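Local coordinates for DUF2235 domain-containing protein (Pseudomonas aeruginosa, PDB 4O5P) that probably hydrolyses membrane phospholipids as a type VI secretion effector, using a catalytic domain of the alpha/beta-hydrolase clan, at residues I10-P15 / Y373-V378; A454-A459 / Q648-A653; G141-I146 / E177-W182; A243-N248 / D303-L308. All blocks are in the same frame, centred on the assembly; numbering follows the deposited sequence.

Interaction 1: residues I10-P15 / Y373-V378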
loop_
_atom_site.group_PDB
_atom_site.type_symbol
_atom_site.label_atom_id
_atom_site.label_comp_id
_atom_site.label_asym_id
_atom_site.label_seq_id
_atom_site.Cartn_x
_atom_site.Cartn_y
_atom_site.Cartn_z
ATOM N N ILE A 10 -9.807 13.696 13.165
ATOM C CA ILE A 10 -8.521 14.314 12.877
ATOM C C ILE A 10 -7.527 13.626 13.805
ATOM O O ILE A 10 -7.920 13.178 14.896
ATOM C CB ILE A 10 -8.551 15.833 13.192
ATOM C CG1 ILE A 10 -9.544 16.544 12.287
ATOM C CG2 ILE A 10 -7.192 16.486 12.965
ATOM C CD1 ILE A 10 -9.228 16.351 10.797
ATOM N N ALA A 11 -6.263 13.530 13.392
ATOM C CA ALA A 11 -5.191 13.081 14.279
ATOM C C ALA A 11 -5.299 13.746 15.650
ATOM O O ALA A 11 -5.658 14.916 15.739
ATOM C CB ALA A 11 -3.847 13.400 13.675
ATOM N N PRO A 12 -4.997 12.995 16.721
ATOM C CA PRO A 12 -4.962 13.629 18.038
ATOM C C PRO A 12 -3.750 14.542 18.138
ATOM O O PRO A 12 -2.819 14.411 17.339
ATOM C CB PRO A 12 -4.815 12.443 19.000
ATOM C CG PRO A 12 -4.172 11.358 18.180
ATOM C CD PRO A 12 -4.734 11.547 16.783
ATOM N N THR A 13 -3.771 15.466 19.093
ATOM C CA THR A 13 -2.637 16.358 19.326
ATOM C C THR A 13 -1.476 15.480 19.764
ATOM O O THR A 13 -1.697 14.406 20.324
ATOM C CB THR A 13 -2.979 17.378 20.424
ATOM O OG1 THR A 13 -1.932 18.345 20.528
ATOM C CG2 THR A 13 -3.167 16.676 21.773
ATOM N N HIS A 14 -0.246 15.889 19.479
ATOM C CA HIS A 14 0.891 15.065 19.874
ATOM C C HIS A 14 1.436 15.564 21.198
ATOM O O HIS A 14 1.840 16.723 21.285
ATOM C CB HIS A 14 2.008 15.102 18.843
ATOM C CG HIS A 14 3.228 14.353 19.276
ATOM N ND1 HIS A 14 3.301 12.977 19.249
ATOM C CD2 HIS A 14 4.406 14.783 19.790
ATOM C CE1 HIS A 14 4.477 12.591 19.714
ATOM N NE2 HIS A 14 5.168 13.669 20.047
ATOM N N PRO A 15 1.463 14.693 22.224
ATOM C CA PRO A 15 1.808 15.153 23.572
ATOM C C PRO A 15 3.267 15.552 23.649
ATOM O O PRO A 15 4.117 14.844 23.095
ATOM C CB PRO A 15 1.559 13.923 24.439
ATOM C CG PRO A 15 1.726 12.776 23.519
ATOM C CD PRO A 15 1.193 13.244 22.190
ATOM N N TYR A 373 -7.868 7.917 11.467
ATOM C CA TYR A 373 -7.374 9.253 11.798
ATOM C C TYR A 373 -6.778 9.940 10.581
ATOM O O TYR A 373 -5.982 9.336 9.849
ATOM C CB TYR A 373 -6.307 9.173 12.884
ATOM C CG TYR A 373 -6.846 8.892 14.261
ATOM C CD1 TYR A 373 -7.480 9.889 15.000
ATOM C CD2 TYR A 373 -6.703 7.632 14.835
ATOM C CE1 TYR A 373 -7.971 9.631 16.288
ATOM C CE2 TYR A 373 -7.179 7.372 16.100
ATOM C CZ TYR A 373 -7.818 8.368 16.816
ATOM O OH TYR A 373 -8.285 8.090 18.079
ATOM N N ALA A 374 -7.163 11.202 10.373
ATOM C CA ALA A 374 -6.605 12.015 9.288
ATOM C C ALA A 374 -5.285 12.648 9.737
ATOM O O ALA A 374 -5.232 13.260 10.808
ATOM C CB ALA A 374 -7.578 13.093 8.878
ATOM N N TYR A 375 -4.247 12.498 8.907
ATOM C CA TYR A 375 -2.879 12.985 9.169
ATOM C C TYR A 375 -2.353 13.867 8.020
ATOM O O TYR A 375 -2.708 13.673 6.859
ATOM C CB TYR A 375 -1.902 11.804 9.380
ATOM C CG TYR A 375 -1.751 11.398 10.833
ATOM C CD1 TYR A 375 -2.736 10.653 11.477
ATOM C CD2 TYR A 375 -0.632 11.771 11.566
ATOM C CE1 TYR A 375 -2.605 10.289 12.828
ATOM C CE2 TYR A 375 -0.504 11.431 12.903
ATOM C CZ TYR A 375 -1.489 10.690 13.522
ATOM O OH TYR A 375 -1.344 10.349 14.849
ATOM N N PRO A 376 -1.475 14.830 8.342
ATOM C CA PRO A 376 -0.924 15.728 7.325
ATOM C C PRO A 376 0.198 15.046 6.570
ATOM O O PRO A 376 0.783 14.091 7.095
ATOM C CB PRO A 376 -0.356 16.880 8.166
ATOM C CG PRO A 376 0.092 16.205 9.402
ATOM C CD PRO A 376 -0.968 15.153 9.685
ATOM N N GLY A 377 0.494 15.532 5.366
ATOM C CA GLY A 377 1.559 14.981 4.547
ATOM C C GLY A 377 1.065 14.075 3.442
ATOM O O GLY A 377 -0.126 13.794 3.321
ATOM N N VAL A 378 1.983 13.627 2.602
ATOM C CA VAL A 378 1.621 12.734 1.526
ATOM C C VAL A 378 1.877 11.297 1.989
ATOM O O VAL A 378 2.046 11.075 3.185
ATOM C CB VAL A 378 2.355 13.086 0.241
ATOM C CG1 VAL A 378 1.970 14.531 -0.166
ATOM C CG2 VAL A 378 3.850 12.977 0.437
HETATM O O HOH W 1 -0.778 12.183 17.195
#
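Ala11 and Tyr375 meet where the N-terminal strand 7-10 joins the large mixed sheet of the alpha/beta-hydrolase domain, pairing in parallel with strand 370-375. The bridge sets Ile10 beside Ala374, their CA atoms 4.7 Å apart, and is closed by the amide of Ala11, whose N lies 2.8 Å from Ala374 O in a hydrogen bond with an N-H...O angle of 147°. On the face of the sheet that carries Ile10 and Ala374, CD1 of Ile10 reaches over to CB of Ala374.

The side chain of Tyr375 can be followed outward from a CB bond that leads away from the N-terminal segment. With chi1 at -92°, the ring swings back, and from CG through CD1, CE1 and CZ it passes beneath one methyl group. Ala11 CB sits 3.6 Å from the ring centroid and only 16° off the normal, a CH-pi contact over the face in which CE1 comes nearest. At the tip, the hydroxyl is hydrogen-bonded to His409 of helix 403-416, so the ring is held at its polar end as well as across its face.

Tyr373 takes the neighbouring proline. CD of Pro12 stands off-centre from this ring, 4.1 Å from its centroid, and the two side chains cross at about a right angle. Ile10 O instead approaches the ring at its edge, near the plane, 3.3 Å from CD1 of Tyr373. A bridging water completes the join, lying 3.0 Å from both Pro12 O, to which it donates, and Tyr375 OH.

Interaction 2: residues A454-A459 / Q648-A653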
loop_
_atom_site.group_PDB
_atom_site.type_symbol
_atom_site.label_atom_id
_atom_site.label_comp_id
_atom_site.label_asym_id
_atom_site.label_seq_id
_atom_site.Cartn_x
_atom_site.Cartn_y
_atom_site.Cartn_z
ATOM N N ALA A 454 6.960 18.300 16.890
ATOM C CA ALA A 454 5.700 18.240 17.633
ATOM C C ALA A 454 4.891 19.534 17.507
ATOM O O ALA A 454 3.682 19.507 17.317
ATOM C CB ALA A 454 5.945 17.914 19.096
ATOM N N THR A 455 5.570 20.665 17.609
ATOM C CA THR A 455 4.918 21.965 17.576
ATOM C C THR A 455 4.247 22.232 16.224
ATOM O O THR A 455 3.096 22.678 16.158
ATOM C CB THR A 455 5.945 23.059 17.839
ATOM O OG1 THR A 455 6.329 23.025 19.225
ATOM C CG2 THR A 455 5.368 24.413 17.520
ATOM N N ARG A 456 4.981 21.957 15.152
ATOM C CA ARG A 456 4.466 22.152 13.799
ATOM C C ARG A 456 3.293 21.223 13.480
ATOM O O ARG A 456 2.246 21.630 12.914
ATOM C CB ARG A 456 5.623 21.949 12.806
ATOM C CG ARG A 456 6.704 23.056 12.922
ATOM C CD ARG A 456 7.952 22.717 12.116
ATOM N NE ARG A 456 8.974 23.760 12.196
ATOM C CZ ARG A 456 10.027 23.844 11.383
ATOM N NH1 ARG A 456 10.199 22.951 10.425
ATOM N NH2 ARG A 456 10.915 24.821 11.534
ATOM N N PHE A 457 3.464 19.960 13.850
ATOM C CA PHE A 457 2.378 19.015 13.706
ATOM C C PHE A 457 1.157 19.539 14.447
ATOM O O PHE A 457 0.069 19.611 13.899
ATOM C CB PHE A 457 2.768 17.637 14.254
ATOM C CG PHE A 457 1.620 16.685 14.303
ATOM C CD1 PHE A 457 0.785 16.636 15.416
ATOM C CD2 PHE A 457 1.349 15.864 13.221
ATOM C CE1 PHE A 457 -0.294 15.773 15.449
ATOM C CE2 PHE A 457 0.277 14.988 13.249
ATOM C CZ PHE A 457 -0.546 14.943 14.366
ATOM N N ASN A 458 1.325 19.902 15.708
ATOM C CA ASN A 458 0.193 20.400 16.475
ATOM C C ASN A 458 -0.452 21.664 15.891
ATOM O O ASN A 458 -1.642 21.887 16.072
ATOM C CB ASN A 458 0.583 20.577 17.943
ATOM C CG ASN A 458 0.843 19.242 18.636
ATOM O OD1 ASN A 458 0.251 18.222 18.279
ATOM N ND2 ASN A 458 1.737 19.247 19.629
ATOM N N ALA A 459 0.308 22.486 15.170
ATOM C CA ALA A 459 -0.325 23.639 14.515
ATOM C C ALA A 459 -1.274 23.136 13.430
ATOM O O ALA A 459 -2.436 23.597 13.300
ATOM C CB ALA A 459 0.719 24.574 13.933
ATOM N N GLN A 648 0.523 31.992 11.525
ATOM C CA GLN A 648 0.494 30.876 10.580
ATOM C C GLN A 648 1.883 30.321 10.314
ATOM O O GLN A 648 2.066 29.527 9.392
ATOM C CB GLN A 648 -0.156 31.310 9.254
ATOM C CG GLN A 648 -1.616 31.792 9.388
ATOM C CD GLN A 648 -2.558 30.717 9.911
ATOM O OE1 GLN A 648 -3.246 30.909 10.920
ATOM N NE2 GLN A 648 -2.617 29.593 9.212
ATOM N N GLU A 649 2.857 30.734 11.123
ATOM C CA GLU A 649 4.259 30.436 10.841
ATOM C C GLU A 649 4.554 28.958 10.973
ATOM O O GLU A 649 5.199 28.360 10.114
ATOM C CB GLU A 649 5.177 31.217 11.792
ATOM C CG GLU A 649 5.156 32.718 11.578
ATOM C CD GLU A 649 3.932 33.381 12.208
ATOM O OE1 GLU A 649 3.377 32.844 13.194
ATOM O OE2 GLU A 649 3.520 34.441 11.694
ATOM N N LYS A 650 4.084 28.374 12.066
ATOM C CA LYS A 650 4.384 26.985 12.346
ATOM C C LYS A 650 3.762 26.075 11.279
ATOM O O LYS A 650 4.388 25.098 10.859
ATOM C CB LYS A 650 3.951 26.626 13.773
ATOM C CG LYS A 650 4.931 27.114 14.845
ATOM C CD LYS A 650 6.365 26.657 14.527
ATOM C CE LYS A 650 7.333 26.851 15.714
ATOM N NZ LYS A 650 8.712 26.325 15.417
ATOM N N LEU A 651 2.567 26.440 10.805
ATOM C CA LEU A 651 1.882 25.691 9.754
ATOM C C LEU A 651 2.640 25.738 8.415
ATOM O O LEU A 651 2.967 24.677 7.815
ATOM C CB LEU A 651 0.458 26.218 9.591
ATOM C CG LEU A 651 -0.421 25.504 8.566
ATOM C CD1 LEU A 651 -0.584 24.018 8.935
ATOM C CD2 LEU A 651 -1.781 26.194 8.446
ATOM N N VAL A 652 2.934 26.963 7.956
ATOM C CA VAL A 652 3.721 27.147 6.738
ATOM C C VAL A 652 5.076 26.420 6.836
ATOM O O VAL A 652 5.508 25.789 5.874
ATOM C CB VAL A 652 3.910 28.646 6.359
ATOM C CG1 VAL A 652 4.801 28.783 5.122
ATOM C CG2 VAL A 652 2.568 29.304 6.072
ATOM N N ALA A 653 5.724 26.483 7.998
ATOM C CA ALA A 653 6.996 25.782 8.197
ATOM C C ALA A 653 6.843 24.260 8.141
ATOM O O ALA A 653 7.744 23.559 7.669
ATOM C CB ALA A 653 7.654 26.200 9.497
#
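A helix-helix crossing in the C-terminal region brings helix 451-463 against the first turn of helix 649-657, the short segment axes passing 8.0 Å apart at -103°. Alanines lie at the approach: Ala459 points its CB at the opposing helix and meets CB of Lys650 at 3.8 Å. The aliphatic part of Lys650, bent at chi2 (-52°), then runs past Thr455, whose CG2 touches Lys650 CE at 3.6 Å.

Arg456 crosses Lys650 at about a right angle, its CG against the lysine CD. Extended from CG to NE, the arginine chain carries its guanidinium beyond the lysine until one face is covered by Ala653 CB, which stands 3.8 Å above the plane, over its centre. Lys650 NZ comes in at the guanidinium edge, 4.1 Å from Arg456 NE. These like charges probably repel, but the arginine is probably compensated: NH1 forms a salt bridge with Glu657, at the far end of helix 649-657, and a hydrogen bond with Gln658 just beyond it. Arg456 NE itself is buried without a polar partner in the model.

Leu651 turns into the surrounding helices, packing on Leu637 of helix 616-637 and Leu479 of helix 469-487, while Phe457 faces the loop residues Ala11 and Pro376.

Interaction 3: residues G141-I146 / E177-W182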
loop_
_atom_site.group_PDB
_atom_site.type_symbol
_atom_site.label_atom_id
_atom_site.label_comp_id
_atom_site.label_asym_id
_atom_site.label_seq_id
_atom_site.Cartn_x
_atom_site.Cartn_y
_atom_site.Cartn_z
ATOM N N GLY A 141 2.361 -10.218 -6.796
ATOM C CA GLY A 141 3.310 -9.967 -5.722
ATOM C C GLY A 141 2.605 -9.758 -4.388
ATOM O O GLY A 141 3.038 -10.279 -3.328
ATOM N N GLY A 142 1.499 -9.011 -4.445
ATOM C CA GLY A 142 0.662 -8.793 -3.281
ATOM C C GLY A 142 0.116 -10.121 -2.777
ATOM O O GLY A 142 0.257 -10.454 -1.587
ATOM N N GLU A 143 -0.506 -10.880 -3.679
ATOM C CA GLU A 143 -1.087 -12.171 -3.277
ATOM C C GLU A 143 -0.070 -13.114 -2.635
ATOM O O GLU A 143 -0.355 -13.766 -1.622
ATOM C CB GLU A 143 -1.772 -12.856 -4.467
ATOM C CG GLU A 143 -2.176 -14.302 -4.198
ATOM C CD GLU A 143 -2.828 -14.974 -5.395
ATOM O OE1 GLU A 143 -2.212 -15.008 -6.483
ATOM O OE2 GLU A 143 -3.963 -15.474 -5.253
ATOM N N ASN A 144 1.115 -13.200 -3.233
ATOM C CA ASN A 144 2.176 -14.053 -2.700
ATOM C C ASN A 144 2.649 -13.596 -1.327
ATOM O O ASN A 144 3.028 -14.423 -0.488
ATOM C CB ASN A 144 3.374 -14.086 -3.651
ATOM C CG ASN A 144 3.065 -14.770 -4.963
ATOM O OD1 ASN A 144 2.117 -15.560 -5.071
ATOM N ND2 ASN A 144 3.870 -14.473 -5.977
ATOM N N ARG A 145 2.651 -12.282 -1.106
ATOM C CA ARG A 145 3.001 -11.750 0.220
ATOM C C ARG A 145 1.956 -12.083 1.303
ATOM O O ARG A 145 2.304 -12.455 2.435
ATOM C CB ARG A 145 3.252 -10.236 0.123
ATOM C CG ARG A 145 4.562 -9.924 -0.601
ATOM C CD ARG A 145 4.729 -8.427 -0.905
ATOM N NE ARG A 145 6.060 -8.141 -1.429
ATOM C CZ ARG A 145 6.496 -8.540 -2.620
ATOM N NH1 ARG A 145 5.710 -9.258 -3.425
ATOM N NH2 ARG A 145 7.718 -8.220 -3.014
ATOM N N ILE A 146 0.682 -11.948 0.952
ATOM C CA ILE A 146 -0.402 -12.371 1.847
ATOM C C ILE A 146 -0.266 -13.863 2.192
ATOM O O ILE A 146 -0.323 -14.257 3.359
ATOM C CB ILE A 146 -1.786 -12.102 1.201
ATOM C CG1 ILE A 146 -1.967 -10.599 0.964
ATOM C CG2 ILE A 146 -2.909 -12.577 2.104
ATOM C CD1 ILE A 146 -2.971 -10.288 -0.115
ATOM N N GLU A 177 1.608 -23.096 -4.345
ATOM C CA GLU A 177 0.372 -23.888 -4.330
ATOM C C GLU A 177 -0.877 -23.067 -4.036
ATOM O O GLU A 177 -1.965 -23.402 -4.515
ATOM C CB GLU A 177 0.468 -25.017 -3.292
ATOM C CG GLU A 177 1.436 -26.137 -3.657
ATOM C CD GLU A 177 1.584 -27.167 -2.539
ATOM O OE1 GLU A 177 0.609 -27.368 -1.774
ATOM O OE2 GLU A 177 2.677 -27.763 -2.419
HETATM N N MSE A 178 -0.735 -22.012 -3.226
HETATM C CA MSE A 178 -1.880 -21.166 -2.857
HETATM C C MSE A 178 -2.211 -20.099 -3.928
HETATM O O MSE A 178 -3.298 -19.527 -3.917
HETATM C CB MSE A 178 -1.648 -20.494 -1.488
HETATM C CG MSE A 178 -1.420 -21.463 -0.315
HETATM SE SE MSE A 178 -0.276 -20.754 1.122
HETATM C CE MSE A 178 -1.636 -19.757 2.107
ATOM N N SER A 179 -1.282 -19.845 -4.853
ATOM C CA SER A 179 -1.472 -18.801 -5.885
ATOM C C SER A 179 -2.665 -19.082 -6.793
ATOM O O SER A 179 -3.079 -20.238 -6.966
ATOM C CB SER A 179 -0.214 -18.667 -6.759
ATOM O OG SER A 179 -0.339 -17.625 -7.719
ATOM N N THR A 180 -3.215 -18.024 -7.385
ATOM C CA THR A 180 -4.270 -18.195 -8.371
ATOM C C THR A 180 -3.730 -18.191 -9.802
ATOM O O THR A 180 -4.500 -18.341 -10.752
ATOM C CB THR A 180 -5.406 -17.170 -8.197
ATOM O OG1 THR A 180 -4.857 -15.863 -7.968
ATOM C CG2 THR A 180 -6.251 -17.552 -7.009
ATOM N N ASN A 181 -2.411 -18.039 -9.947
ATOM C CA ASN A 181 -1.744 -18.126 -11.254
ATOM C C ASN A 181 -2.368 -17.323 -12.397
ATOM O O ASN A 181 -2.542 -17.856 -13.495
ATOM C CB ASN A 181 -1.655 -19.587 -11.712
ATOM C CG ASN A 181 -1.049 -20.488 -10.669
ATOM O OD1 ASN A 181 -1.656 -21.472 -10.264
ATOM N ND2 ASN A 181 0.155 -20.156 -10.227
ATOM N N TRP A 182 -2.715 -16.064 -12.160
ATOM C CA TRP A 182 -3.402 -15.302 -13.201
ATOM C C TRP A 182 -2.567 -15.180 -14.473
ATOM O O TRP A 182 -1.405 -14.776 -14.424
ATOM C CB TRP A 182 -3.833 -13.905 -12.711
ATOM C CG TRP A 182 -4.303 -12.993 -13.831
ATOM C CD1 TRP A 182 -3.678 -11.860 -14.286
ATOM C CD2 TRP A 182 -5.482 -13.148 -14.639
ATOM N NE1 TRP A 182 -4.401 -11.300 -15.319
ATOM C CE2 TRP A 182 -5.508 -12.071 -15.559
ATOM C CE3 TRP A 182 -6.517 -14.088 -14.677
ATOM C CZ2 TRP A 182 -6.527 -11.914 -16.507
ATOM C CZ3 TRP A 182 -7.526 -13.936 -15.620
ATOM C CH2 TRP A 182 -7.524 -12.853 -16.523
HETATM O O HOH W 2 -4.281 -17.148 -2.926
#
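Glu143 reaches from helix 139-162 to the chain as it leaves helix 168-178, and its carboxylate gathers most of the polar contacts between them. Its direct hydrogen bonds are unequal. The firm one comes from Thr180, whose OG1 donates to Glu143 OE2 at 2.9 Å, on the syn side and 15° out of the carboxylate plane. Two weak bonds converge on the other oxygen: Thr180 N lies 3.3 Å from Glu143 OE1 along a nearly straight path (177°), and Ser179 OG approaches it at 3.4 Å. The glutamate can span the gap because CG is anti to the backbone N (chi1 170°) and the chain stays extended beyond it.

A water adds an indirect link, donating to Glu143 OE2 at 2.9 Å and to Met178 O at 2.8 Å, where Met178 is selenomethionine.

Within the receiving turn, Ser179 OG also accepts from Asn181 N at 3.1 Å, forming an ST turn that ties the serine hydroxyl to the backbone beside Thr180.

Helix 195-219 covers the selenomethionine through Ala202 and Leu203, while Lys198 binds Ser179 O. From helix 139-162, Ile146 packs on Glu242, Ala245 and Trp249 of helix 238-254.

Interaction 4: residues A243-N248 / D303-L308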
loop_
_atom_site.group_PDB
_atom_site.type_symbol
_atom_site.label_atom_id
_atom_site.label_comp_id
_atom_site.label_asym_id
_atom_site.label_seq_id
_atom_site.Cartn_x
_atom_site.Cartn_y
_atom_site.Cartn_z
ATOM N N ALA A 243 -2.483 -6.574 4.393
ATOM C CA ALA A 243 -2.921 -6.920 5.754
ATOM C C ALA A 243 -4.424 -7.129 5.804
ATOM O O ALA A 243 -4.923 -8.037 6.484
ATOM C CB ALA A 243 -2.513 -5.867 6.733
ATOM N N ARG A 244 -5.152 -6.287 5.096
ATOM C CA ARG A 244 -6.611 -6.384 5.109
ATOM C C ARG A 244 -7.103 -7.647 4.412
ATOM O O ARG A 244 -7.973 -8.372 4.932
ATOM C CB ARG A 244 -7.209 -5.102 4.517
ATOM C CG ARG A 244 -6.879 -3.906 5.413
ATOM C CD ARG A 244 -7.124 -2.540 4.757
ATOM N NE ARG A 244 -8.538 -2.228 4.547
ATOM C CZ ARG A 244 -8.981 -1.002 4.298
ATOM N NH1 ARG A 244 -8.118 0.003 4.271
ATOM N NH2 ARG A 244 -10.274 -0.771 4.086
ATOM N N ALA A 245 -6.520 -7.936 3.249
ATOM C CA ALA A 245 -6.832 -9.193 2.577
ATOM C C ALA A 245 -6.431 -10.385 3.452
ATOM O O ALA A 245 -7.184 -11.341 3.579
ATOM C CB ALA A 245 -6.152 -9.252 1.206
ATOM N N PHE A 246 -5.252 -10.318 4.067
ATOM C CA PHE A 246 -4.787 -11.328 5.022
ATOM C C PHE A 246 -5.827 -11.591 6.117
ATOM O O PHE A 246 -6.202 -12.733 6.373
ATOM C CB PHE A 246 -3.455 -10.868 5.630
ATOM C CG PHE A 246 -2.992 -11.670 6.823
ATOM C CD1 PHE A 246 -3.369 -11.303 8.120
ATOM C CD2 PHE A 246 -2.140 -12.750 6.657
ATOM C CE1 PHE A 246 -2.931 -12.022 9.211
ATOM C CE2 PHE A 246 -1.690 -13.478 7.750
ATOM C CZ PHE A 246 -2.089 -13.117 9.036
ATOM N N ALA A 247 -6.303 -10.531 6.755
ATOM C CA ALA A 247 -7.312 -10.656 7.805
ATOM C C ALA A 247 -8.558 -11.383 7.299
ATOM O O ALA A 247 -9.052 -12.308 7.968
ATOM C CB ALA A 247 -7.675 -9.286 8.370
ATOM N N ASN A 248 -9.061 -10.984 6.127
ATOM C CA ASN A 248 -10.206 -11.698 5.539
ATOM C C ASN A 248 -9.966 -13.169 5.153
ATOM O O ASN A 248 -10.788 -14.045 5.462
ATOM C CB ASN A 248 -10.787 -10.927 4.346
ATOM C CG ASN A 248 -11.662 -9.769 4.787
ATOM O OD1 ASN A 248 -12.551 -9.937 5.624
ATOM N ND2 ASN A 248 -11.385 -8.577 4.263
ATOM N N ASP A 303 -10.211 -6.845 -4.474
ATOM C CA ASP A 303 -11.650 -6.689 -4.701
ATOM C C ASP A 303 -12.412 -7.400 -3.601
ATOM O O ASP A 303 -12.141 -8.572 -3.312
ATOM C CB ASP A 303 -12.038 -7.266 -6.053
ATOM C CG ASP A 303 -11.475 -6.469 -7.199
ATOM O OD1 ASP A 303 -11.657 -5.236 -7.210
ATOM O OD2 ASP A 303 -10.841 -7.064 -8.089
ATOM N N ASP A 304 -13.336 -6.680 -2.972
ATOM C CA ASP A 304 -14.159 -7.217 -1.880
ATOM C C ASP A 304 -13.385 -7.774 -0.682
ATOM O O ASP A 304 -13.955 -8.451 0.169
ATOM C CB ASP A 304 -15.155 -8.250 -2.405
ATOM C CG ASP A 304 -16.105 -7.667 -3.439
ATOM O OD1 ASP A 304 -16.191 -6.418 -3.550
ATOM O OD2 ASP A 304 -16.775 -8.458 -4.137
ATOM N N THR A 305 -12.098 -7.462 -0.596
ATOM C CA THR A 305 -11.289 -7.896 0.544
ATOM C C THR A 305 -10.685 -6.727 1.345
ATOM O O THR A 305 -9.937 -6.927 2.299
ATOM C CB THR A 305 -10.204 -8.912 0.120
ATOM O OG1 THR A 305 -9.379 -8.343 -0.901
ATOM C CG2 THR A 305 -10.858 -10.189 -0.426
HETATM N N MSE A 306 -11.016 -5.500 0.974
HETATM C CA MSE A 306 -10.541 -4.363 1.745
HETATM C C MSE A 306 -11.447 -4.112 2.939
HETATM O O MSE A 306 -11.025 -3.564 3.963
HETATM C CB MSE A 306 -10.470 -3.113 0.867
HETATM C CG MSE A 306 -9.409 -3.212 -0.241
HETATM SE SE MSE A 306 -7.647 -3.487 0.555
HETATM C CE MSE A 306 -7.531 -5.409 0.293
ATOM N N ARG A 307 -12.712 -4.478 2.774
ATOM C CA ARG A 307 -13.709 -4.351 3.828
ATOM C C ARG A 307 -13.220 -5.101 5.064
ATOM O O ARG A 307 -12.884 -6.287 4.971
ATOM C CB ARG A 307 -15.004 -4.982 3.330
ATOM C CG ARG A 307 -16.198 -4.717 4.185
ATOM C CD ARG A 307 -17.331 -5.695 3.837
ATOM N NE ARG A 307 -18.321 -5.648 4.899
ATOM C CZ ARG A 307 -19.292 -4.744 4.959
ATOM N NH1 ARG A 307 -19.419 -3.837 3.986
ATOM N NH2 ARG A 307 -20.139 -4.754 5.981
ATOM N N LEU A 308 -13.153 -4.428 6.211
ATOM C CA LEU A 308 -12.620 -5.091 7.403
ATOM C C LEU A 308 -13.531 -6.277 7.776
ATOM O O LEU A 308 -14.712 -6.283 7.415
ATOM C CB LEU A 308 -12.486 -4.111 8.567
ATOM C CG LEU A 308 -11.486 -2.947 8.548
ATOM C CD1 LEU A 308 -11.586 -2.204 9.860
ATOM C CD2 LEU A 308 -10.047 -3.379 8.348
#
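Arg244 and Asn248, one turn apart on helix 238-254, both reach out to backbone carbonyls of the loop 303-308. The arginine makes a side-on grip on a single oxygen: NE and NH2 each donate to Met306 O at 2.9 Å. That oxygen lies near the guanidinium plane, at its edge, yet the two nitrogens see it differently. NE meets it in the carbonyl plane, on a lone pair, whereas NH2 comes from above that plane. A bend at chi3 (69°) turns the guanidinium to present both N-H groups. NH1 also bonds to the carbonyl of Asp347 and NH2 to that of Ser348, so the arginine joins this loop to the region of strand 346-353.

Asn248 uses one nitrogen twice. ND2 donates to Arg307 O at 2.8 Å in an almost straight bond (177°), nearly along the C=O axis, and to Thr305 O at 2.9 Å from above the carbonyl plane. Both acceptors lie in the amide plane, which fixes how the amide is turned.

Met306, a selenomethionine, has much of its surface buried here too. Its CB lies near Arg244 NH2, while bends at chi2 and chi3 bring CE back to the helix, 4.2 Å from Ala245 CB. Leu308 CD2 adds an oblique contact to the arginine.

These bonds hold the 303-308 loop against the helix that follows strand 225-236. The strand-turn-helix arrangement is consistent with the nucleophile elbow of an alpha/beta-hydrolase, with Ser237 the probable nucleophile and Arg244 near that elbow.

How the interactions relate
Interaction 4 lies nearest the chain's centre, about 13 Å from its own centre, with four of seven touching residues buried; interaction 2 is farthest out, about 28 Å, with two of six. Interaction 1 extends the central sheet, combining a backbone bridge with aromatic packing, whereas interaction 2 joins helices mainly through aliphatic contacts. They meet through helix 451-463, where Asn458 OD1 accepts a hydrogen bond from His14 N and a weak one from Thr13 OG1. Interactions 3 and 4 form another connected pair: Ile146 packs on Ala245 and Phe246. Their chemistry is largely polar, a carboxylate receiving donors in interaction 3 and side-chain donors bonded to loop carbonyls in interaction 4.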